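Local coordinates for protein ectonucleotide pyrophosphatase/phosphodiesterase family member 5 (PDB 5VEO) that probably hydrolyses phosphodiester bonds of a restricted range of nucleotide substrates outside the cell, with zinc ions at its active site, at residues C230-V235 and D318-G323; D22-D27 and E174-T179; A256-K261 and Q300-V305. The protein carries 1 engineered substitution. All blocks are in the same frame, centred on the assembly; numbering follows the deposited sequence.

Interaction 2 forms part of the active site: it brings two zinc-binding aspartates together beneath the phosphate of AMP, and a third reaches a further zinc at the ribose. Interaction 1, centred about 18 Å away and with its nearest atoms about 6 Å off, joins two loops beside that site. Its Leu321 side chain lies about 7 Å from a zinc and from AMP, and the carbonyl of Gly323 holds His181, which shares a zinc with Asp177 of interaction 2. Interaction 3 is a strand pair inside the chain segment that interaction 1 closes. Its centre is about 20 Å from that of interaction 1 and about 28 Å from that of interaction 2.

Interaction 1 (C230-V235 and D318-G323); sequences CSKQRV and DDFLLG
The ring of Phe320 has the CG methylene of Lys232 over one face and the backbone of Cys230 and Ser231 at its rim. The loop it meets is a type I beta turn from Ser231 to Arg234, combined with an ST turn in which Ser231 OG accepts from Gln233 N. Lys232 CG stands 4.0 Å from the centroid of the Phe320 ring, only 16° off the normal, which is a CH-pi contact, and further along the extended lysine chain Lys232 CE comes within 3.9 Å of Phe320 CD2. At the edge, Ser231 N lies in the plane of the ring, whereas Ser231 C sits obliquely, 3.4 Å from Phe320 CZ. Phe320 reaches this position because its CG is anti to the backbone N, which carries the ring across to the turn. The aromatic ring thus rests against the opening of the turn, and the CG2 methyl of Val235 approaches it obliquely. A second flat group, the guanidinium of Arg234, has Ser231 CB over the centre of one face; its NE and NH2 bond to the backbone carbonyls of Gly309 and Gln229. Tyr311, on strand 311-313, meets the Phe320 ring with its plane inclined. The contact joins two loops, and the 318-323 loop leads on to the metal centre, where Gly323 O accepts from ND1 of the zinc ligand His181. One backbone hydrogen bond links the loops: Cys230 N donates to Leu322 O over 2.8 Å, almost straight at 174°, arriving 42° above the carbonyl plane.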
loop_
_atom_site.group_PDB
_atom_site.type_symbol
_atom_site.label_atom_id
_atom_site.label_comp_id
_atom_site.label_asym_id
_atom_site.label_seq_id
_atom_site.Cartn_x
_atom_site.Cartn_y
_atom_site.Cartn_z
ATOM N N CYS A 230 -10.620 6.008 14.839
ATOM C CA CYS A 230 -9.882 6.397 16.028
ATOM C C CYS A 230 -10.697 7.383 16.860
ATOM O O CYS A 230 -11.732 7.892 16.427
ATOM C CB CYS A 230 -8.537 6.995 15.641
ATOM S SG CYS A 230 -7.467 5.738 14.847
ATOM N N SER A 231 -10.203 7.646 18.066
ATOM C CA SER A 231 -10.933 8.447 19.042
ATOM C C SER A 231 -9.967 9.083 20.027
ATOM O O SER A 231 -9.024 8.432 20.475
ATOM C CB SER A 231 -11.918 7.598 19.836
ATOM O OG SER A 231 -12.535 8.381 20.862
ATOM N N LYS A 232 -10.279 10.316 20.441
ATOM C CA LYS A 232 -9.511 10.945 21.508
ATOM C C LYS A 232 -9.677 10.223 22.839
ATOM O O LYS A 232 -8.858 10.426 23.741
ATOM C CB LYS A 232 -9.891 12.421 21.607
ATOM C CG LYS A 232 -9.335 13.184 20.413
ATOM C CD LYS A 232 -9.597 14.669 20.434
ATOM C CE LYS A 232 -8.638 15.377 19.482
ATOM N NZ LYS A 232 -8.949 16.825 19.314
ATOM N N GLN A 233 -10.674 9.348 22.964
ATOM C CA GLN A 233 -10.820 8.472 24.123
ATOM C C GLN A 233 -9.970 7.212 24.034
ATOM O O GLN A 233 -9.962 6.429 24.992
ATOM C CB GLN A 233 -12.285 8.061 24.288
ATOM C CG GLN A 233 -13.216 9.236 24.434
ATOM C CD GLN A 233 -12.905 10.021 25.681
ATOM O OE1 GLN A 233 -12.984 9.496 26.794
ATOM N NE2 GLN A 233 -12.508 11.274 25.505
ATOM N N ARG A 234 -9.249 7.009 22.928
ATOM C CA ARG A 234 -8.401 5.829 22.724
ATOM C C ARG A 234 -6.997 6.293 22.329
ATOM O O ARG A 234 -6.542 6.086 21.194
ATOM C CB ARG A 234 -8.997 4.907 21.674
ATOM C CG ARG A 234 -10.320 4.271 22.100
ATOM C CD ARG A 234 -10.731 3.179 21.140
ATOM N NE ARG A 234 -10.984 3.633 19.780
ATOM C CZ ARG A 234 -12.170 4.023 19.330
ATOM N NH1 ARG A 234 -13.217 4.076 20.146
ATOM N NH2 ARG A 234 -12.307 4.373 18.055
ATOM N N VAL A 235 -6.308 6.915 23.281
ATOM C CA VAL A 235 -4.968 7.453 23.068
ATOM C C VAL A 235 -4.003 6.854 24.089
ATOM O O VAL A 235 -4.300 6.804 25.290
ATOM C CB VAL A 235 -4.965 8.989 23.157
ATOM C CG1 VAL A 235 -3.564 9.519 23.188
ATOM C CG2 VAL A 235 -5.724 9.585 21.981
ATOM N N ASP A 318 0.948 15.849 19.760
ATOM C CA ASP A 318 1.240 15.038 18.593
ATOM C C ASP A 318 -0.015 14.952 17.725
ATOM O O ASP A 318 -1.130 15.295 18.151
ATOM C CB ASP A 318 1.725 13.649 19.030
ATOM C CG ASP A 318 2.649 12.969 18.011
ATOM O OD1 ASP A 318 2.850 13.493 16.891
ATOM O OD2 ASP A 318 3.180 11.877 18.342
ATOM N N ASP A 319 0.176 14.500 16.488
ATOM C CA ASP A 319 -0.914 14.451 15.522
ATOM C C ASP A 319 -1.972 13.439 15.937
ATOM O O ASP A 319 -1.660 12.374 16.479
ATOM C CB ASP A 319 -0.379 14.085 14.143
ATOM C CG ASP A 319 0.592 15.114 13.603
ATOM O OD1 ASP A 319 0.207 16.304 13.511
ATOM O OD2 ASP A 319 1.738 14.729 13.274
ATOM N N PHE A 320 -3.230 13.778 15.678
ATOM C CA PHE A 320 -4.334 12.851 15.846
ATOM C C PHE A 320 -5.255 12.944 14.638
ATOM O O PHE A 320 -5.588 14.041 14.187
ATOM C CB PHE A 320 -5.120 13.128 17.129
ATOM C CG PHE A 320 -6.354 12.302 17.242
ATOM C CD1 PHE A 320 -6.304 11.035 17.785
ATOM C CD2 PHE A 320 -7.555 12.771 16.757
ATOM C CE1 PHE A 320 -7.439 10.254 17.859
ATOM C CE2 PHE A 320 -8.691 11.990 16.816
ATOM C CZ PHE A 320 -8.626 10.725 17.372
ATOM N N LEU A 321 -5.681 11.789 14.135
ATOM C CA LEU A 321 -6.605 11.697 13.016
ATOM C C LEU A 321 -7.743 10.752 13.375
ATOM O O LEU A 321 -7.529 9.744 14.047
ATOM C CB LEU A 321 -5.906 11.163 11.760
ATOM C CG LEU A 321 -4.730 11.992 11.256
ATOM C CD1 LEU A 321 -3.888 11.220 10.255
ATOM C CD2 LEU A 321 -5.230 13.267 10.640
ATOM N N LEU A 322 -8.947 11.053 12.865
ATOM C CA LEU A 322 -10.116 10.241 13.182
ATOM C C LEU A 322 -10.119 8.909 12.443
ATOM O O LEU A 322 -10.813 7.978 12.865
ATOM C CB LEU A 322 -11.393 11.016 12.863
ATOM C CG LEU A 322 -11.760 12.087 13.899
ATOM C CD1 LEU A 322 -12.822 12.983 13.297
ATOM C CD2 LEU A 322 -12.234 11.432 15.189
ATOM N N GLY A 323 -9.364 8.784 11.366
ATOM C CA GLY A 323 -9.141 7.500 10.728
ATOM C C GLY A 323 -7.656 7.201 10.644
ATOM O O GLY A 323 -6.842 8.094 10.364
#

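Interaction 2 (D22-D27 and E174-T179); sequences DGFRWD and EEPDDT. With ZN (zinc ion), chain E; ZN (zinc ion), chain D; ZN (zinc ion), chain F; AMP (adenosine monophosphate), chain Q.
Asp177 presses its side chain directly against Asp22. Its CB lies 3.1 Å from Asp22 OD1 and also close to Asp22 O. Asp177 CG, anti to the backbone N (chi1 -179°), stays 3.2 Å from Asp22 OD1, and the carboxylate then grips one zinc ion with both oxygens, Asp177 OD1 at 2.1 Å and OD2 more loosely at 2.5 Å. OD2 also faces AMP O2P, which binds the same metal; His181 and His325 complete that site. Asp22 OD1 serves a second zinc at 1.9 Å, shared with Asp224, His225 and AMP O3P, while Tyr172 hydrogen-bonds Asp22 OD2. The OD1 atoms of Asp22 and Asp177 lie 3.3 Å apart, each on its own zinc, which probably offsets their repulsion. Behind them, Asp177 N makes a weak hydrogen bond to Asp22 O at the start of helix 177-183. Pro176, after a cis peptide and at the N-cap position, sets its CD 3.7 Å from Phe24 CD2, the two side chains crossing at about a right angle. Asp178 joins Glu145 on a third zinc, bound by AMP O3'. Two zincs bridged by the phosphate are characteristic of the bimetallic site of nucleotide pyrophosphatases/phosphodiesterases and alkaline phosphatase.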
loop_
_atom_site.group_PDB
_atom_site.type_symbol
_atom_site.label_atom_id
_atom_site.label_comp_id
_atom_site.label_asym_id
_atom_site.label_seq_id
_atom_site.Cartn_x
_atom_site.Cartn_y
_atom_site.Cartn_z
ATOM N N ASP A 22 -5.962 4.786 -2.976
ATOM C CA ASP A 22 -5.330 4.617 -1.680
ATOM C C ASP A 22 -6.387 4.517 -0.570
ATOM O O ASP A 22 -7.316 5.328 -0.507
ATOM C CB ASP A 22 -4.384 5.791 -1.425
ATOM C CG ASP A 22 -3.388 5.501 -0.313
ATOM O OD1 ASP A 22 -3.862 5.109 0.785
ATOM O OD2 ASP A 22 -2.156 5.617 -0.545
ATOM N N GLY A 23 -6.233 3.538 0.317
ATOM C CA GLY A 23 -7.075 3.450 1.510
ATOM C C GLY A 23 -8.500 3.011 1.254
ATOM O O GLY A 23 -9.413 3.383 2.007
ATOM N N PHE A 24 -8.718 2.216 0.214
ATOM C CA PHE A 24 -10.063 1.780 -0.152
ATOM C C PHE A 24 -10.311 0.450 0.550
ATOM O O PHE A 24 -9.964 -0.632 0.061
ATOM C CB PHE A 24 -10.226 1.684 -1.666
ATOM C CG PHE A 24 -11.662 1.709 -2.121
ATOM C CD1 PHE A 24 -12.536 0.663 -1.818
ATOM C CD2 PHE A 24 -12.159 2.798 -2.823
ATOM C CE1 PHE A 24 -13.864 0.705 -2.238
ATOM C CE2 PHE A 24 -13.486 2.831 -3.256
ATOM C CZ PHE A 24 -14.336 1.778 -2.961
ATOM N N ARG A 25 -10.881 0.546 1.746
ATOM C CA ARG A 25 -11.229 -0.625 2.536
ATOM C C ARG A 25 -12.214 -1.499 1.759
ATOM O O ARG A 25 -13.113 -0.998 1.080
ATOM C CB ARG A 25 -11.840 -0.160 3.866
ATOM C CG ARG A 25 -11.939 -1.212 4.928
ATOM C CD ARG A 25 -12.318 -0.589 6.253
ATOM N NE ARG A 25 -13.741 -0.517 6.406
ATOM C CZ ARG A 25 -14.355 0.015 7.458
ATOM N NH1 ARG A 25 -13.658 0.563 8.460
ATOM N NH2 ARG A 25 -15.688 -0.020 7.511
ATOM N N TRP A 26 -12.074 -2.817 1.943
ATOM C CA TRP A 26 -12.783 -3.815 1.138
ATOM C C TRP A 26 -14.307 -3.629 1.174
ATOM O O TRP A 26 -14.990 -3.855 0.163
ATOM C CB TRP A 26 -12.393 -5.225 1.614
ATOM C CG TRP A 26 -12.883 -5.509 2.985
ATOM C CD1 TRP A 26 -12.359 -5.070 4.164
ATOM C CD2 TRP A 26 -14.054 -6.255 3.313
ATOM N NE1 TRP A 26 -13.150 -5.499 5.220
ATOM C CE2 TRP A 26 -14.193 -6.230 4.712
ATOM C CE3 TRP A 26 -15.001 -6.948 2.550
ATOM C CZ2 TRP A 26 -15.240 -6.873 5.367
ATOM C CZ3 TRP A 26 -16.043 -7.591 3.210
ATOM C CH2 TRP A 26 -16.140 -7.550 4.604
ATOM N N ASP A 27 -14.855 -3.215 2.311
ATOM C CA ASP A 27 -16.307 -3.101 2.453
ATOM C C ASP A 27 -16.847 -1.714 2.112
ATOM O O ASP A 27 -18.063 -1.500 2.201
ATOM C CB ASP A 27 -16.723 -3.495 3.866
ATOM C CG ASP A 27 -16.174 -2.557 4.917
ATOM O OD1 ASP A 27 -16.685 -2.562 6.061
ATOM O OD2 ASP A 27 -15.260 -1.778 4.601
ATOM N N GLU A 174 -5.108 9.392 -4.350
ATOM C CA GLU A 174 -4.917 9.526 -2.903
ATOM C C GLU A 174 -6.198 9.360 -2.088
ATOM O O GLU A 174 -6.125 9.306 -0.843
ATOM C CB GLU A 174 -4.299 10.885 -2.588
ATOM C CG GLU A 174 -2.892 11.076 -3.147
ATOM C CD GLU A 174 -2.824 11.441 -4.629
ATOM O OE1 GLU A 174 -1.687 11.440 -5.171
ATOM O OE2 GLU A 174 -3.880 11.776 -5.231
ATOM N N GLU A 175 -7.351 9.309 -2.747
ATOM C CA GLU A 175 -8.620 9.030 -2.074
ATOM C C GLU A 175 -9.029 7.576 -2.295
ATOM O O GLU A 175 -8.760 7.003 -3.372
ATOM C CB GLU A 175 -9.716 9.965 -2.579
ATOM C CG GLU A 175 -9.547 11.410 -2.163
ATOM C CD GLU A 175 -9.885 11.694 -0.693
ATOM O OE1 GLU A 175 -9.841 10.779 0.156
ATOM O OE2 GLU A 175 -10.175 12.874 -0.397
ATOM N N PRO A 176 -9.738 6.990 -1.306
ATOM C CA PRO A 176 -10.369 7.622 -0.143
ATOM C C PRO A 176 -9.524 7.696 1.152
ATOM O O PRO A 176 -10.050 8.035 2.208
ATOM C CB PRO A 176 -11.597 6.737 0.070
ATOM C CG PRO A 176 -11.121 5.389 -0.306
ATOM C CD PRO A 176 -10.217 5.610 -1.488
ATOM N N ASP A 177 -8.217 7.441 1.044
ATOM C CA ASP A 177 -7.327 7.531 2.206
ATOM C C ASP A 177 -7.370 8.910 2.861
ATOM O O ASP A 177 -7.503 9.031 4.088
ATOM C CB ASP A 177 -5.900 7.186 1.785
ATOM C CG ASP A 177 -4.925 7.225 2.938
ATOM O OD1 ASP A 177 -4.895 6.255 3.727
ATOM O OD2 ASP A 177 -4.153 8.212 3.051
ATOM N N ASP A 178 -7.217 9.968 2.060
ATOM C CA ASP A 178 -7.091 11.317 2.615
ATOM C C ASP A 178 -8.309 11.682 3.454
ATOM O O ASP A 178 -8.187 12.122 4.603
ATOM C CB ASP A 178 -6.923 12.333 1.485
ATOM C CG ASP A 178 -5.486 12.517 1.060
ATOM O OD1 ASP A 178 -4.582 11.995 1.743
ATOM O OD2 ASP A 178 -5.265 13.202 0.044
ATOM N N THR A 179 -9.498 11.544 2.876
ATOM C CA THR A 179 -10.711 11.872 3.615
ATOM C C THR A 179 -10.955 10.882 4.753
ATOM O O THR A 179 -11.445 11.268 5.823
ATOM C CB THR A 179 -11.890 11.933 2.643
ATOM O OG1 THR A 179 -11.706 13.044 1.752
ATOM C CG2 THR A 179 -13.204 12.101 3.384
HETATM ZN ZN ZN E . -2.499 4.214 1.836
HETATM ZN ZN ZN D . -3.265 6.835 4.956
HETATM ZN ZN ZN F . -2.529 12.963 0.477
HETATM P P AMP Q . -0.609 6.287 3.613
HETATM O O1P AMP Q . 0.364 5.366 4.285
HETATM O O2P AMP Q . -1.365 7.153 4.627
HETATM O O3P AMP Q . -1.582 5.562 2.687
HETATM O "O5'" AMP Q . 0.210 7.295 2.676
HETATM C "C5'" AMP Q . -0.455 7.898 1.556
HETATM C "C4'" AMP Q . -0.009 9.305 1.274
HETATM O "O4'" AMP Q . 1.270 9.257 0.656
HETATM C "C3'" AMP Q . -0.912 10.037 0.279
HETATM O "O3'" AMP Q . -1.685 11.015 0.939
HETATM C "C2'" AMP Q . 0.050 10.704 -0.710
HETATM O "O2'" AMP Q . -0.156 12.077 -0.905
HETATM C "C1'" AMP Q . 1.414 10.424 -0.114
HETATM N N9 AMP Q . 2.434 10.191 -1.112
HETATM C C8 AMP Q . 2.501 9.186 -2.001
HETATM N N7 AMP Q . 3.626 9.310 -2.748
HETATM C C5 AMP Q . 4.266 10.420 -2.295
HETATM C C6 AMP Q . 5.515 11.141 -2.617
HETATM N N6 AMP Q . 6.316 10.687 -3.597
HETATM N N1 AMP Q . 5.822 12.244 -1.912
HETATM C C2 AMP Q . 5.043 12.719 -0.924
HETATM N N3 AMP Q . 3.896 12.122 -0.559
HETATM C C4 AMP Q . 3.478 10.997 -1.224
HETATM O O HOH W 1 -10.216 5.446 3.695
HETATM O O HOH W 2 -1.165 14.006 2.095
HETATM O O HOH W 3 -1.774 15.301 0.792
HETATM O O HOH W 4 -3.863 14.909 0.193
#

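Interaction 3 (A256-K261 and Q300-V305); sequences AAILPK and QPIVAV
Ile258 and Ile302 face each other as a hydrogen-bonded pair in an antiparallel sheet, where strands 255-260 and 302-306 form the two central members of four. Ile258 N donates to Ile302 O over 2.9 Å. Ala256 and Ala304 form the next hydrogen-bonded pair, with both of its bonds well formed; Ala304 N reaches Ala256 O in the carbonyl plane. Between them, Ala257 and Val303 make a non-hydrogen-bonded pair, and Val303 CA adds a CA-H...O contact to Ala256 O. The short strand segments run at 153° to each other.

Side chains alternate between the faces. Ile258, Ile302, Ala256 and Ala304 share one. There Ile258 CB stands 4.1 Å from Ile302 CB, and the Ile258 CD1 methyl approaches Ala304 CB. At the end of the pair where strand 302-306 begins, chi1 (-65°) sets Gln300 CG against Ala257 CB, and the bend at chi2 then brings OE1 beside Leu259. Pro301 CD approaches Leu259 CD1, the two side chains crossing at a slant. Back on the isoleucine face, Pro260 CG rests 3.8 Å from the Ile302 CD1 methyl.

Helix 265-272 packs on this face, with Phe265 and Val268 against Ile302 and Leu272 against Ile258. The outer strands of the sheet add same-face neighbours: Leu249 touches Ala256 and Ile258, while Val281 touches Ile302 and Ala304. Within this packing the return bond of the isoleucine pair, from Ile302 N to Ile258 O, is weak at 3.3 Å.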
loop_
_atom_site.group_PDB
_atom_site.type_symbol
_atom_site.label_atom_id
_atom_site.label_comp_id
_atom_site.label_asym_id
_atom_site.label_seq_id
_atom_site.Cartn_x
_atom_site.Cartn_y
_atom_site.Cartn_z
ATOM N N ALA A 256 4.720 2.190 16.643
ATOM C CA ALA A 256 5.785 3.069 17.106
ATOM C C ALA A 256 7.118 2.343 16.970
ATOM O O ALA A 256 7.343 1.306 17.606
ATOM C CB ALA A 256 5.530 3.490 18.552
ATOM N N ALA A 257 7.982 2.886 16.141
ATOM C CA ALA A 257 9.302 2.324 15.896
ATOM C C ALA A 257 10.258 3.138 16.746
ATOM O O ALA A 257 10.454 4.328 16.487
ATOM C CB ALA A 257 9.651 2.396 14.416
ATOM N N ILE A 258 10.806 2.507 17.785
ATOM C CA ILE A 258 11.494 3.195 18.873
ATOM C C ILE A 258 12.963 2.793 18.867
ATOM O O ILE A 258 13.291 1.603 18.905
ATOM C CB ILE A 258 10.832 2.878 20.222
ATOM C CG1 ILE A 258 9.443 3.530 20.269
ATOM C CG2 ILE A 258 11.705 3.361 21.405
ATOM C CD1 ILE A 258 8.596 3.113 21.432
ATOM N N LEU A 259 13.834 3.790 18.814
ATOM C CA LEU A 259 15.278 3.593 18.900
ATOM C C LEU A 259 15.748 4.182 20.220
ATOM O O LEU A 259 15.935 5.407 20.320
ATOM C CB LEU A 259 15.981 4.275 17.729
ATOM C CG LEU A 259 17.517 4.222 17.732
ATOM C CD1 LEU A 259 17.995 2.800 17.758
ATOM C CD2 LEU A 259 18.029 4.943 16.510
ATOM N N PRO A 260 15.914 3.373 21.267
ATOM C CA PRO A 260 16.425 3.910 22.529
ATOM C C PRO A 260 17.816 4.476 22.321
ATOM O O PRO A 260 18.588 3.967 21.505
ATOM C CB PRO A 260 16.451 2.689 23.457
ATOM C CG PRO A 260 15.486 1.733 22.861
ATOM C CD PRO A 260 15.616 1.938 21.372
ATOM N N LYS A 261 18.116 5.552 23.038
ATOM C CA LYS A 261 19.484 6.041 23.084
ATOM C C LYS A 261 20.382 4.980 23.707
ATOM O O LYS A 261 19.924 4.036 24.354
ATOM C CB LYS A 261 19.567 7.333 23.888
ATOM C CG LYS A 261 18.655 8.414 23.379
ATOM C CD LYS A 261 19.317 9.368 22.427
ATOM C CE LYS A 261 18.355 10.521 22.188
ATOM N NZ LYS A 261 18.984 11.782 21.728
ATOM N N GLN A 300 13.347 -1.309 13.935
ATOM C CA GLN A 300 14.015 -0.717 15.083
ATOM C C GLN A 300 14.058 -1.685 16.265
ATOM O O GLN A 300 13.339 -2.686 16.287
ATOM C CB GLN A 300 13.316 0.580 15.478
ATOM C CG GLN A 300 13.415 1.674 14.412
ATOM C CD GLN A 300 14.851 1.978 14.049
ATOM O OE1 GLN A 300 15.718 2.060 14.923
ATOM N NE2 GLN A 300 15.118 2.118 12.752
ATOM N N PRO A 301 14.905 -1.404 17.265
ATOM C CA PRO A 301 15.085 -2.375 18.362
ATOM C C PRO A 301 13.832 -2.645 19.166
ATOM O O PRO A 301 13.706 -3.729 19.752
ATOM C CB PRO A 301 16.166 -1.724 19.236
ATOM C CG PRO A 301 16.926 -0.853 18.319
ATOM C CD PRO A 301 15.906 -0.323 17.324
ATOM N N ILE A 302 12.930 -1.670 19.258
ATOM C CA ILE A 302 11.656 -1.828 19.946
ATOM C C ILE A 302 10.576 -1.386 18.976
ATOM O O ILE A 302 10.688 -0.322 18.358
ATOM C CB ILE A 302 11.587 -1.004 21.244
ATOM C CG1 ILE A 302 12.588 -1.547 22.266
ATOM C CG2 ILE A 302 10.179 -1.026 21.835
ATOM C CD1 ILE A 302 12.697 -0.735 23.547
ATOM N N VAL A 303 9.538 -2.195 18.858
ATOM C CA VAL A 303 8.391 -1.890 18.014
ATOM C C VAL A 303 7.162 -2.088 18.882
ATOM O O VAL A 303 6.948 -3.187 19.406
ATOM C CB VAL A 303 8.340 -2.778 16.761
ATOM C CG1 VAL A 303 7.053 -2.542 15.966
ATOM C CG2 VAL A 303 9.530 -2.510 15.876
ATOM N N ALA A 304 6.386 -1.017 19.071
ATOM C CA ALA A 304 5.240 -1.024 19.960
ATOM C C ALA A 304 3.996 -0.824 19.112
ATOM O O ALA A 304 3.863 0.199 18.434
ATOM C CB ALA A 304 5.363 0.057 21.030
ATOM N N VAL A 305 3.088 -1.795 19.160
ATOM C CA VAL A 305 1.961 -1.873 18.241
ATOM C C VAL A 305 0.681 -1.578 19.008
ATOM O O VAL A 305 0.339 -2.287 19.969
ATOM C CB VAL A 305 1.873 -3.255 17.573
ATOM C CG1 VAL A 305 0.671 -3.293 16.641
ATOM C CG2 VAL A 305 3.172 -3.604 16.853
#